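Single-stranded DNA-binding protein WHY1, chloroplastic (Solanum tuberosum, PDB 1L3A) binds single-stranded DNA as a homotetramer and activates transcription of the pathogenesis-related defence gene PR-10a by recognising its elicitor response element. Local coordinates at residues Y42-Y45 and A50-V53; S61-D64 and F68-S71; G105-L110 and A171-L176. One frame throughout, in Å; residues are numbered along the deposited sequence.

How the contacts relate
Contact 1 and contact 2 illustrate how one long strand, 49-62, can serve two different settings: near its start it pairs with strand 38-45 in a largely buried hairpin, and near its end it pairs with strand 68-85 on the surface, with the two centres about 34 Å apart. Both rely on antiparallel backbone hydrogen bonds, four in the first and two in the second. Contact 3 is buried as well, but rests on a phenylalanine ring and aliphatic carbons between two helices. It touches contact 1 directly, because Tyr-42 and Val-53 pack on Leu-176, Tyr-42 also on Val-175, and Ile-44 on Glu-172, whereas contact 2 lies on the far side of the chain's centre.

Contact 1. Residues Y42-Y45 and A50-V53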
ATOM      1  N   TYR C  42       7.348  15.055  -9.144  1.00 36.19           N
ATOM      2  CA  TYR C  42       8.011  14.079  -9.991  1.00 34.42           C
ATOM      3  C   TYR C  42       7.927  14.575 -11.433  1.00 33.43           C
ATOM      4  O   TYR C  42       6.850  14.898 -11.921  1.00 33.96           O
ATOM      5  CB  TYR C  42       7.321  12.715  -9.865  1.00 33.13           C
ATOM      6  CG  TYR C  42       7.905  11.648 -10.762  1.00 32.09           C
ATOM      7  CD1 TYR C  42       9.232  11.234 -10.617  1.00 31.39           C
ATOM      8  CD2 TYR C  42       7.127  11.040 -11.741  1.00 31.91           C
ATOM      9  CE1 TYR C  42       9.768  10.229 -11.438  1.00 31.28           C
ATOM     10  CE2 TYR C  42       7.640  10.041 -12.558  1.00 31.05           C
ATOM     11  CZ  TYR C  42       8.954   9.639 -12.407  1.00 33.16           C
ATOM     12  OH  TYR C  42       9.442   8.658 -13.236  1.00 35.85           O
ATOM     13  N   SER C  43       9.064  14.605 -12.115  1.00 34.39           N
ATOM     14  CA  SER C  43       9.126  15.091 -13.489  1.00 35.60           C
ATOM     15  C   SER C  43       9.587  14.044 -14.474  1.00 35.44           C
ATOM     16  O   SER C  43      10.491  13.261 -14.185  1.00 39.25           O
ATOM     17  CB  SER C  43      10.076  16.286 -13.581  1.00 36.18           C
ATOM     18  OG  SER C  43       9.610  17.359 -12.791  1.00 40.75           O
ATOM     19  N   ILE C  44       8.963  14.052 -15.645  1.00 35.87           N
ATOM     20  CA  ILE C  44       9.284  13.140 -16.734  1.00 34.81           C
ATOM     21  C   ILE C  44       9.752  14.009 -17.905  1.00 36.66           C
ATOM     22  O   ILE C  44       8.990  14.833 -18.402  1.00 37.68           O
ATOM     23  CB  ILE C  44       8.022  12.337 -17.125  1.00 34.58           C
ATOM     24  CG1 ILE C  44       7.633  11.433 -15.949  1.00 32.22           C
ATOM     25  CG2 ILE C  44       8.246  11.552 -18.427  1.00 34.24           C
ATOM     26  CD1 ILE C  44       6.334  10.708 -16.126  1.00 33.84           C
ATOM     27  N   TYR C  45      10.998  13.832 -18.338  1.00 38.72           N
ATOM     28  CA  TYR C  45      11.547  14.627 -19.442  1.00 40.37           C
ATOM     29  C   TYR C  45      11.653  13.856 -20.758  1.00 40.93           C
ATOM     30  O   TYR C  45      12.342  12.843 -20.828  1.00 41.64           O
ATOM     31  CB  TYR C  45      12.915  15.174 -19.047  1.00 41.36           C
ATOM     32  CG  TYR C  45      12.877  16.021 -17.793  1.00 45.44           C
ATOM     33  CD1 TYR C  45      13.481  15.588 -16.611  1.00 46.67           C
ATOM     34  CD2 TYR C  45      12.230  17.256 -17.786  1.00 46.94           C
ATOM     35  CE1 TYR C  45      13.439  16.373 -15.452  1.00 46.39           C
ATOM     36  CE2 TYR C  45      12.184  18.045 -16.634  1.00 47.35           C
ATOM     37  CZ  TYR C  45      12.789  17.597 -15.475  1.00 47.30           C
ATOM     38  OH  TYR C  45      12.732  18.370 -14.338  1.00 51.54           O
ATOM     39  N   ALA C  50       7.738  17.977 -21.454  1.00 34.06           N
ATOM     40  CA  ALA C  50       8.057  17.557 -20.097  1.00 34.44           C
ATOM     41  C   ALA C  50       6.760  17.536 -19.274  1.00 35.76           C
ATOM     42  O   ALA C  50       5.811  18.265 -19.572  1.00 32.80           O
ATOM     43  CB  ALA C  50       9.057  18.519 -19.473  1.00 31.05           C
ATOM     44  N   LEU C  51       6.732  16.699 -18.236  1.00 36.67           N
ATOM     45  CA  LEU C  51       5.562  16.576 -17.367  1.00 35.55           C
ATOM     46  C   LEU C  51       5.950  16.492 -15.896  1.00 34.91           C
ATOM     47  O   LEU C  51       6.719  15.623 -15.512  1.00 34.64           O
ATOM     48  CB  LEU C  51       4.768  15.321 -17.734  1.00 35.25           C
ATOM     49  CG  LEU C  51       3.586  14.956 -16.824  1.00 36.32           C
ATOM     50  CD1 LEU C  51       2.462  16.001 -16.946  1.00 36.40           C
ATOM     51  CD2 LEU C  51       3.071  13.582 -17.217  1.00 34.37           C
ATOM     52  N   THR C  52       5.422  17.403 -15.083  1.00 35.65           N
ATOM     53  CA  THR C  52       5.677  17.402 -13.647  1.00 36.24           C
ATOM     54  C   THR C  52       4.376  17.048 -12.911  1.00 36.07           C
ATOM     55  O   THR C  52       3.295  17.530 -13.259  1.00 34.35           O
ATOM     56  CB  THR C  52       6.134  18.770 -13.157  1.00 38.44           C
ATOM     57  OG1 THR C  52       5.120  19.730 -13.464  1.00 46.33           O
ATOM     58  CG2 THR C  52       7.440  19.169 -13.821  1.00 38.34           C
ATOM     59  N   VAL C  53       4.485  16.218 -11.881  1.00 35.40           N
ATOM     60  CA  VAL C  53       3.310  15.785 -11.129  1.00 33.10           C
ATOM     61  C   VAL C  53       3.497  16.204  -9.674  1.00 34.52           C
ATOM     62  O   VAL C  53       4.514  15.901  -9.062  1.00 35.42           O
ATOM     63  CB  VAL C  53       3.157  14.251 -11.249  1.00 32.98           C
ATOM     64  CG1 VAL C  53       1.856  13.782 -10.629  1.00 34.07           C
ATOM     65  CG2 VAL C  53       3.205  13.862 -12.714  1.00 30.59           C
TER
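Ser-43 and Thr-52 sit opposite each other as a non-hydrogen-bonded antiparallel pair, their CA atoms 4.2 Å apart. The serine side chain can be followed outward. Its CB lies about equally far from the methyl CG2 of Thr-52 and from the carbonyl O of Leu-51, and OG then closes on the threonine, reaching CG2 of Thr-52 at 3.0 Å, a tight approach of a hydroxyl to a methyl. The torsion explains it: OG stands beside the backbone N of Ser-43 (chi1 -62°), which carries it over toward the neighbouring strand. On this same face Tyr-45 brings ring atom CD2 to within 3.8 Å of CB of Ala-50, meeting the methyl obliquely.

The pairs on either side of Ser-43 and Thr-52 carry the hydrogen bonds. Tyr-42 and Val-53 exchange two, the one from Val-53 N to Tyr-42 O being the shorter at 2.7 Å. Ile-44 and Leu-51 exchange two more, with Ile-44 N donating to Leu-51 O at 2.7 Å and an N-H...O angle of 159°. Together they form the first hairpin of the Whirly fold, with 38-45 as the outermost strand, within the chain, of one of its two antiparallel sheets. Ala-50 and Leu-51 belong to the region required for single-stranded DNA binding. CA-H...O contacts add to the ladder, as where CA of Ser-43 approaches O of Leu-51 at 3.2 Å.

On the other face Tyr-42, Ile-44 and Val-53 pack on helix 170-188. The phenol of Tyr-42 leads away from the partner strand, and its OH is hydrogen-bonded to Thr-102 of the second subunit.

Contact 2. Residues S61-D64 and F68-S71; sequences SPLD and FKLS
Phe-68 packs its ring against Pro-62, its non-hydrogen-bonded partner in the ladder. CG stands beside the backbone N (chi1 -71°), which swings the ring back toward the proline, and CE2 of Phe-68 comes within 3.6 Å of CB of Pro-62, while CD2 rests near the proline's CA and N. The ring also packs on Pro-199 of the second subunit.

Next in line, Lys-69 exchanges two backbone hydrogen bonds with Ser-61. Its O accepts from Ser-61 N at 2.8 Å, with the donor in the carbonyl plane; the return bond from Lys-69 N to Ser-61 O is longer, 3.1 Å, and its donor lies 36° above the carbonyl plane. CB of Lys-69 meets CD2 of Leu-63 at 3.9 Å, the two side chains crossing at about a right angle, before the extended lysine chain leads away. Farther along, OG of Ser-71 lies close to CB of Ser-61.

This is the end of the hairpin formed by strands 49-62 and 68-85. Phe-68 and Lys-69 also pair in a parallel ladder with a strand of the third subunit, continuing the sheet across the interface. Pro-62 has no N-H, which suits its non-hydrogen-bonded position: ring and aliphatic carbons hold that pair, while the amide bonds between Ser-61 and Lys-69 set the register.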
ATOM      1  N   SER C  61     -12.453  22.821   7.329  1.00 64.57           N
ATOM      2  CA  SER C  61     -13.285  23.918   7.815  1.00 69.11           C
ATOM      3  C   SER C  61     -13.665  23.642   9.265  1.00 71.73           C
ATOM      4  O   SER C  61     -14.212  22.587   9.577  1.00 71.91           O
ATOM      5  CB  SER C  61     -14.552  24.052   6.968  1.00 70.06           C
ATOM      6  OG  SER C  61     -15.316  25.178   7.363  1.00 73.30           O
ATOM      7  N   PRO C  62     -13.374  24.589  10.172  1.00 75.48           N
ATOM      8  CA  PRO C  62     -13.700  24.411  11.591  1.00 77.81           C
ATOM      9  C   PRO C  62     -15.199  24.294  11.855  1.00 80.15           C
ATOM     10  O   PRO C  62     -16.022  24.705  11.035  1.00 80.30           O
ATOM     11  CB  PRO C  62     -13.094  25.651  12.240  1.00 77.60           C
ATOM     12  CG  PRO C  62     -13.254  26.688  11.170  1.00 76.98           C
ATOM     13  CD  PRO C  62     -12.827  25.936   9.924  1.00 76.13           C
ATOM     14  N   LEU C  63     -15.544  23.729  13.005  1.00 82.94           N
ATOM     15  CA  LEU C  63     -16.942  23.558  13.375  1.00 86.26           C
ATOM     16  C   LEU C  63     -17.266  24.266  14.689  1.00 87.69           C
ATOM     17  O   LEU C  63     -17.596  25.454  14.703  1.00 87.53           O
ATOM     18  CB  LEU C  63     -17.268  22.070  13.499  1.00 86.24           C
ATOM     19  CG  LEU C  63     -17.076  21.222  12.241  1.00 86.29           C
ATOM     20  CD1 LEU C  63     -17.352  19.764  12.578  1.00 86.13           C
ATOM     21  CD2 LEU C  63     -17.997  21.710  11.135  1.00 85.60           C
ATOM     22  N   ASP C  64     -17.168  23.529  15.792  1.00 89.49           N
ATOM     23  CA  ASP C  64     -17.457  24.088  17.106  1.00 92.03           C
ATOM     24  C   ASP C  64     -17.035  23.143  18.224  1.00 92.43           C
ATOM     25  O   ASP C  64     -16.655  23.582  19.309  1.00 92.65           O
ATOM     26  CB  ASP C  64     -18.956  24.380  17.229  1.00 93.42           C
ATOM     27  CG  ASP C  64     -19.808  23.131  17.076  1.00 94.35           C
ATOM     28  OD1 ASP C  64     -19.765  22.509  15.991  1.00 93.91           O
ATOM     29  OD2 ASP C  64     -20.519  22.774  18.042  1.00 94.77           O
ATOM     30  N   PHE C  68     -12.412  19.416  13.368  1.00 77.32           N
ATOM     31  CA  PHE C  68     -12.548  19.970  12.027  1.00 73.11           C
ATOM     32  C   PHE C  68     -13.305  19.056  11.082  1.00 70.25           C
ATOM     33  O   PHE C  68     -13.563  17.898  11.388  1.00 69.84           O
ATOM     34  CB  PHE C  68     -11.174  20.291  11.429  1.00 73.05           C
ATOM     35  CG  PHE C  68     -10.496  21.476  12.064  1.00 72.51           C
ATOM     36  CD1 PHE C  68      -9.801  21.343  13.267  1.00 72.24           C
ATOM     37  CD2 PHE C  68     -10.562  22.732  11.463  1.00 72.78           C
ATOM     38  CE1 PHE C  68      -9.177  22.445  13.863  1.00 71.22           C
ATOM     39  CE2 PHE C  68      -9.940  23.844  12.052  1.00 72.63           C
ATOM     40  CZ  PHE C  68      -9.249  23.697  13.254  1.00 71.89           C
ATOM     41  N   LYS C  69     -13.652  19.599   9.922  1.00 67.51           N
ATOM     42  CA  LYS C  69     -14.386  18.868   8.902  1.00 65.26           C
ATOM     43  C   LYS C  69     -13.727  19.053   7.540  1.00 62.92           C
ATOM     44  O   LYS C  69     -13.428  20.177   7.144  1.00 62.00           O
ATOM     45  CB  LYS C  69     -15.825  19.382   8.833  1.00 65.97           C
ATOM     46  CG  LYS C  69     -16.573  18.985   7.572  1.00 68.26           C
ATOM     47  CD  LYS C  69     -17.743  19.924   7.308  1.00 71.47           C
ATOM     48  CE  LYS C  69     -18.298  19.729   5.900  1.00 75.68           C
ATOM     49  NZ  LYS C  69     -19.295  20.780   5.522  1.00 77.75           N
ATOM     50  N   LEU C  70     -13.503  17.952   6.828  1.00 60.32           N
ATOM     51  CA  LEU C  70     -12.913  18.019   5.494  1.00 57.68           C
ATOM     52  C   LEU C  70     -13.921  18.713   4.581  1.00 56.55           C
ATOM     53  O   LEU C  70     -15.037  18.225   4.403  1.00 58.36           O
ATOM     54  CB  LEU C  70     -12.624  16.609   4.962  1.00 55.64           C
ATOM     55  CG  LEU C  70     -12.185  16.519   3.493  1.00 55.80           C
ATOM     56  CD1 LEU C  70     -10.790  17.090   3.341  1.00 52.92           C
ATOM     57  CD2 LEU C  70     -12.215  15.070   3.024  1.00 55.01           C
ATOM     58  N   SER C  71     -13.542  19.849   4.012  1.00 55.65           N
ATOM     59  CA  SER C  71     -14.452  20.574   3.132  1.00 56.79           C
ATOM     60  C   SER C  71     -14.062  20.564   1.659  1.00 55.13           C
ATOM     61  O   SER C  71     -14.848  20.961   0.811  1.00 54.30           O
ATOM     62  CB  SER C  71     -14.614  22.016   3.614  1.00 60.07           C
ATOM     63  OG  SER C  71     -15.433  22.059   4.776  1.00 64.87           O
TER

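Contact 3. Residues G105-L110 and A171-L176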
ATOM      1  N   GLY C 105      -8.049   7.688  -9.538  1.00 36.33           N
ATOM      2  CA  GLY C 105      -8.511   6.311  -9.473  1.00 34.75           C
ATOM      3  C   GLY C 105      -8.465   5.650 -10.840  1.00 35.84           C
ATOM      4  O   GLY C 105      -8.151   4.466 -10.963  1.00 34.82           O
ATOM      5  N   SER C 106      -8.775   6.416 -11.878  1.00 36.06           N
ATOM      6  CA  SER C 106      -8.749   5.882 -13.235  1.00 39.41           C
ATOM      7  C   SER C 106      -7.336   5.558 -13.714  1.00 39.78           C
ATOM      8  O   SER C 106      -7.142   4.637 -14.508  1.00 40.68           O
ATOM      9  CB  SER C 106      -9.394   6.861 -14.213  1.00 37.17           C
ATOM     10  OG  SER C 106     -10.797   6.827 -14.077  1.00 43.32           O
ATOM     11  N   ILE C 107      -6.358   6.317 -13.229  1.00 40.46           N
ATOM     12  CA  ILE C 107      -4.970   6.114 -13.615  1.00 41.47           C
ATOM     13  C   ILE C 107      -4.391   4.839 -13.007  1.00 42.42           C
ATOM     14  O   ILE C 107      -3.850   3.998 -13.720  1.00 43.99           O
ATOM     15  CB  ILE C 107      -4.088   7.313 -13.177  1.00 42.36           C
ATOM     16  CG1 ILE C 107      -4.591   8.599 -13.834  1.00 43.26           C
ATOM     17  CG2 ILE C 107      -2.621   7.060 -13.541  1.00 43.71           C
ATOM     18  CD1 ILE C 107      -4.489   8.602 -15.334  1.00 45.43           C
ATOM     19  N   ILE C 108      -4.506   4.693 -11.693  1.00 42.67           N
ATOM     20  CA  ILE C 108      -3.955   3.521 -11.010  1.00 43.98           C
ATOM     21  C   ILE C 108      -4.634   2.195 -11.365  1.00 42.96           C
ATOM     22  O   ILE C 108      -4.080   1.123 -11.108  1.00 41.74           O
ATOM     23  CB  ILE C 108      -3.995   3.694  -9.466  1.00 46.58           C
ATOM     24  CG1 ILE C 108      -5.432   3.871  -8.999  1.00 48.99           C
ATOM     25  CG2 ILE C 108      -3.186   4.909  -9.046  1.00 47.74           C
ATOM     26  CD1 ILE C 108      -5.572   3.975  -7.496  1.00 54.07           C
ATOM     27  N   SER C 109      -5.829   2.253 -11.941  1.00 40.30           N
ATOM     28  CA  SER C 109      -6.508   1.014 -12.306  1.00 42.69           C
ATOM     29  C   SER C 109      -6.465   0.759 -13.815  1.00 44.06           C
ATOM     30  O   SER C 109      -7.198  -0.090 -14.318  1.00 44.44           O
ATOM     31  CB  SER C 109      -7.967   1.006 -11.807  1.00 39.89           C
ATOM     32  OG  SER C 109      -8.761   2.005 -12.414  1.00 40.71           O
ATOM     33  N   LEU C 110      -5.614   1.497 -14.527  1.00 44.94           N
ATOM     34  CA  LEU C 110      -5.475   1.341 -15.976  1.00 47.79           C
ATOM     35  C   LEU C 110      -4.663   0.105 -16.344  1.00 50.19           C
ATOM     36  O   LEU C 110      -3.553  -0.092 -15.846  1.00 50.47           O
ATOM     37  CB  LEU C 110      -4.781   2.551 -16.600  1.00 47.27           C
ATOM     38  CG  LEU C 110      -5.526   3.703 -17.289  1.00 46.75           C
ATOM     39  CD1 LEU C 110      -4.491   4.514 -18.051  1.00 44.87           C
ATOM     40  CD2 LEU C 110      -6.588   3.207 -18.253  1.00 44.38           C
ATOM     41  N   ALA C 171       7.730   1.812 -16.904  1.00 31.05           N
ATOM     42  CA  ALA C 171       8.440   2.077 -15.657  1.00 32.37           C
ATOM     43  C   ALA C 171       7.983   3.378 -14.991  1.00 34.58           C
ATOM     44  O   ALA C 171       7.753   3.408 -13.783  1.00 34.97           O
ATOM     45  CB  ALA C 171       9.947   2.129 -15.913  1.00 29.47           C
ATOM     46  N   GLU C 172       7.869   4.445 -15.780  1.00 32.87           N
ATOM     47  CA  GLU C 172       7.449   5.741 -15.271  1.00 32.48           C
ATOM     48  C   GLU C 172       6.014   5.696 -14.798  1.00 31.15           C
ATOM     49  O   GLU C 172       5.649   6.381 -13.854  1.00 29.81           O
ATOM     50  CB  GLU C 172       7.609   6.808 -16.353  1.00 32.79           C
ATOM     51  CG  GLU C 172       9.040   6.925 -16.831  1.00 37.15           C
ATOM     52  CD  GLU C 172       9.192   7.713 -18.121  1.00 37.90           C
ATOM     53  OE1 GLU C 172       8.334   7.575 -19.024  1.00 39.82           O
ATOM     54  OE2 GLU C 172      10.191   8.451 -18.239  1.00 40.82           O
ATOM     55  N   PHE C 173       5.197   4.883 -15.448  1.00 32.52           N
ATOM     56  CA  PHE C 173       3.807   4.763 -15.051  1.00 33.11           C
ATOM     57  C   PHE C 173       3.681   4.106 -13.664  1.00 32.54           C
ATOM     58  O   PHE C 173       2.797   4.451 -12.877  1.00 31.83           O
ATOM     59  CB  PHE C 173       3.053   3.931 -16.079  1.00 34.58           C
ATOM     60  CG  PHE C 173       1.590   4.179 -16.088  1.00 35.88           C
ATOM     61  CD1 PHE C 173       1.075   5.343 -16.652  1.00 38.76           C
ATOM     62  CD2 PHE C 173       0.720   3.250 -15.532  1.00 38.67           C
ATOM     63  CE1 PHE C 173      -0.303   5.583 -16.666  1.00 41.50           C
ATOM     64  CE2 PHE C 173      -0.656   3.472 -15.535  1.00 41.72           C
ATOM     65  CZ  PHE C 173      -1.171   4.643 -16.104  1.00 42.13           C
ATOM     66  N   ALA C 174       4.567   3.155 -13.379  1.00 32.24           N
ATOM     67  CA  ALA C 174       4.562   2.459 -12.096  1.00 32.27           C
ATOM     68  C   ALA C 174       4.945   3.432 -10.980  1.00 32.82           C
ATOM     69  O   ALA C 174       4.467   3.305  -9.857  1.00 33.62           O
ATOM     70  CB  ALA C 174       5.535   1.284 -12.125  1.00 31.19           C
ATOM     71  N   VAL C 175       5.813   4.395 -11.282  1.00 33.03           N
ATOM     72  CA  VAL C 175       6.191   5.371 -10.268  1.00 34.79           C
ATOM     73  C   VAL C 175       4.952   6.213  -9.910  1.00 36.53           C
ATOM     74  O   VAL C 175       4.687   6.466  -8.735  1.00 38.49           O
ATOM     75  CB  VAL C 175       7.311   6.292 -10.754  1.00 32.33           C
ATOM     76  CG1 VAL C 175       7.591   7.348  -9.706  1.00 34.46           C
ATOM     77  CG2 VAL C 175       8.572   5.477 -11.022  1.00 32.82           C
ATOM     78  N   LEU C 176       4.193   6.626 -10.923  1.00 35.15           N
ATOM     79  CA  LEU C 176       2.974   7.406 -10.709  1.00 34.69           C
ATOM     80  C   LEU C 176       1.970   6.578  -9.913  1.00 34.27           C
ATOM     81  O   LEU C 176       1.329   7.086  -9.000  1.00 33.28           O
ATOM     82  CB  LEU C 176       2.338   7.804 -12.047  1.00 36.78           C
ATOM     83  CG  LEU C 176       3.120   8.748 -12.951  1.00 38.16           C
ATOM     84  CD1 LEU C 176       2.301   9.000 -14.227  1.00 37.83           C
ATOM     85  CD2 LEU C 176       3.403  10.057 -12.220  1.00 36.12           C
TER
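The carbonyl O of Ile-107 is met by two groups: Leu-110 N donates a hydrogen bond to it at 3.2 Å, and the ring of Phe-173 comes up obliquely, with CZ of Phe-173 3.6 Å from that same O of Ile-107. The bond within the turn gives this oxygen a polar partner beside the ring. CZ is the hub of the contact. Besides the oxygen it meets CG2 of Ile-107 at 3.8 Å and CD1 of Leu-110 at 3.9 Å, the leucine side chain crossing the phenylalanine at about a right angle. Phe-173 reaches them because its CG points roughly opposite the backbone N (chi1 -157°), sending the ring out from its helix to the other segment. Nearby, the hydroxyl of Ser-109 donates to O of Gly-105 at 2.9 Å, tying Ser-109 back to Gly-105 of helix 101-108.

The ring bridges helix 101-108 and the long helix 170-188. Phe-149 of strand 146-155 also lies against Phe-173, and Phe-118 of strand 116-120 packs on Ile-107. Farther along the long helix, Phe-180 packs on Ile-107 too, while Ala-171 and Ala-174 contact helix 101-108 of the second subunit.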